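Local structure of PhnB-like domain-containing protein (1U69) at residues A[72-77]-A[114-119]. The protein is of unknown function but has a glyoxalase-superfamily fold of the PhnB-like type and has been proposed as a potential drug-resistance protein. Numbering follows the deposited sequence.
Sequences FRHSEA and WGISWQ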
# COMPACT_ATOMS: atom_id res chain seq x y z
N PHE A 72 -7.59 19.05 -22.21
CA PHE A 72 -8.45 18.07 -21.55
C PHE A 72 -8.92 18.58 -20.19
O PHE A 72 -8.21 19.35 -19.52
CB PHE A 72 -7.73 16.72 -21.42
CG PHE A 72 -7.28 16.15 -22.74
CD1 PHE A 72 -8.21 15.61 -23.63
CD2 PHE A 72 -5.95 16.19 -23.11
CE1 PHE A 72 -7.80 15.09 -24.86
CE2 PHE A 72 -5.53 15.67 -24.34
CZ PHE A 72 -6.46 15.12 -25.21
N ARG A 73 -10.09 18.11 -19.78
CA ARG A 73 -10.72 18.49 -18.51
C ARG A 73 -10.98 17.26 -17.65
O ARG A 73 -11.27 16.19 -18.17
CB ARG A 73 -12.06 19.19 -18.78
CG ARG A 73 -11.86 20.50 -19.50
CD ARG A 73 -13.11 21.34 -19.72
NE ARG A 73 -12.99 22.72 -19.21
CZ ARG A 73 -11.95 23.56 -19.39
NH1 ARG A 73 -10.86 23.22 -20.08
NH2 ARG A 73 -12.02 24.78 -18.85
N HIS A 74 -10.86 17.44 -16.34
CA HIS A 74 -11.12 16.36 -15.37
C HIS A 74 -12.61 16.09 -15.20
O HIS A 74 -13.46 16.94 -15.46
CB HIS A 74 -10.48 16.68 -13.99
CG HIS A 74 -8.99 16.63 -14.02
ND1 HIS A 74 -8.29 15.46 -14.14
CD2 HIS A 74 -8.07 17.62 -14.03
CE1 HIS A 74 -7.00 15.72 -14.21
NE2 HIS A 74 -6.83 17.03 -14.15
N SER A 75 -12.93 14.88 -14.75
CA SER A 75 -14.27 14.55 -14.28
C SER A 75 -14.24 13.43 -13.26
O SER A 75 -13.18 12.86 -12.99
CB SER A 75 -15.17 14.15 -15.44
OG SER A 75 -15.00 12.78 -15.80
N GLU A 76 -15.42 13.10 -12.74
CA GLU A 76 -15.57 12.12 -11.67
C GLU A 76 -15.24 10.70 -12.12
O GLU A 76 -15.26 9.80 -11.30
CB GLU A 76 -17.00 12.12 -11.14
CG GLU A 76 -17.31 13.31 -10.24
CD GLU A 76 -17.83 14.52 -10.98
OE1 GLU A 76 -17.71 14.62 -12.22
OE2 GLU A 76 -18.35 15.44 -10.26
N ALA A 77 -14.97 10.51 -13.40
CA ALA A 77 -14.47 9.23 -13.89
C ALA A 77 -13.23 8.79 -13.12
O ALA A 77 -13.02 7.59 -12.89
CB ALA A 77 -14.19 9.30 -15.39
N TRP A 114 -8.23 22.65 -9.47
CA TRP A 114 -7.83 22.26 -10.82
C TRP A 114 -8.82 21.27 -11.42
O TRP A 114 -8.62 20.76 -12.52
CB TRP A 114 -6.38 21.72 -10.78
CG TRP A 114 -5.50 22.74 -10.13
CD1 TRP A 114 -4.97 23.85 -10.72
CD2 TRP A 114 -5.17 22.84 -8.74
NE1 TRP A 114 -4.29 24.61 -9.80
CE2 TRP A 114 -4.40 24.01 -8.57
CE3 TRP A 114 -5.43 22.05 -7.62
CZ2 TRP A 114 -3.89 24.40 -7.34
CZ3 TRP A 114 -4.93 22.44 -6.40
CH2 TRP A 114 -4.18 23.61 -6.27
N GLY A 115 -9.92 21.04 -10.69
CA GLY A 115 -11.02 20.24 -11.16
C GLY A 115 -10.93 18.76 -10.86
O GLY A 115 -11.78 18.00 -11.33
N ILE A 116 -9.93 18.35 -10.09
CA ILE A 116 -9.73 16.92 -9.78
C ILE A 116 -10.66 16.53 -8.65
O ILE A 116 -10.81 17.27 -7.68
CB ILE A 116 -8.26 16.66 -9.44
CG1 ILE A 116 -7.43 16.84 -10.72
CG2 ILE A 116 -8.08 15.28 -8.83
CD1 ILE A 116 -6.02 17.16 -10.47
N SER A 117 -11.28 15.36 -8.77
CA SER A 117 -12.21 14.87 -7.76
C SER A 117 -11.49 14.15 -6.62
O SER A 117 -10.63 13.30 -6.84
CB SER A 117 -13.22 13.91 -8.39
OG SER A 117 -14.21 14.59 -9.16
N TRP A 118 -11.86 14.51 -5.40
CA TRP A 118 -11.41 13.84 -4.19
C TRP A 118 -12.63 13.32 -3.44
O TRP A 118 -13.67 13.96 -3.48
CB TRP A 118 -10.65 14.82 -3.28
CG TRP A 118 -9.40 15.33 -3.88
CD1 TRP A 118 -9.28 16.32 -4.81
CD2 TRP A 118 -8.07 14.86 -3.63
NE1 TRP A 118 -7.96 16.51 -5.14
CE2 TRP A 118 -7.20 15.62 -4.44
CE3 TRP A 118 -7.53 13.87 -2.80
CZ2 TRP A 118 -5.82 15.43 -4.43
CZ3 TRP A 118 -6.16 13.68 -2.81
CH2 TRP A 118 -5.32 14.45 -3.63
N GLN A 119 -12.49 12.18 -2.78
CA GLN A 119 -13.47 11.68 -1.83
C GLN A 119 -12.80 11.65 -0.46
O GLN A 119 -11.74 11.06 -0.30
CB GLN A 119 -13.93 10.27 -2.19
CG GLN A 119 -14.66 10.14 -3.51
CD GLN A 119 -14.95 8.69 -3.80
OE1 GLN A 119 -15.63 8.03 -3.01
NE2 GLN A 119 -14.42 8.16 -4.91
O HOH W 1 -10.19 20.13 -15.15
O HOH W 2 -13.55 19.33 -13.47
O HOH W 3 -11.18 13.94 -11.33
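Residues His74 to Glu76 and Trp114 to Ser117 run nearly parallel, 18° apart, with the His74 and Gly115 CA atoms separated by 5.7 Å; no direct hydrogen bond joins them, and three waters bridge the backbones instead. The first links His74 N to Trp114 O, the second donates to both His74 O and Gly115 O, and the third joins Ser117 N to Ser75 O. The side chains of His74 and Ile116 leave their backbones in the same direction and lie against each other. With CG1 beside the backbone N (chi1 -69°), Ile116 sets this atom over the centre of the imidazole, 3.4 Å from the ring centroid, in a CH-pi contact. Trp114 O lies at the ring edge, 3.5 Å from His74 CD2, and Gly115 O packs 3.2 Å from His74 CB. A hydrogen bond from His74 NE2 to Trp12 O on strand 7-13 fixes the imidazole further. In this glyoxalase-clan fold of paired mixed sheets, the contact leads into the parallel pairing of strands 78-84 and 117-122, where Ser117 bonds Phe80 through the backbone. Glu76, bent at chi2 (90°), brings CG within 3.5 Å of Ser117 OG, while its OE2 forms a salt bridge with Arg111.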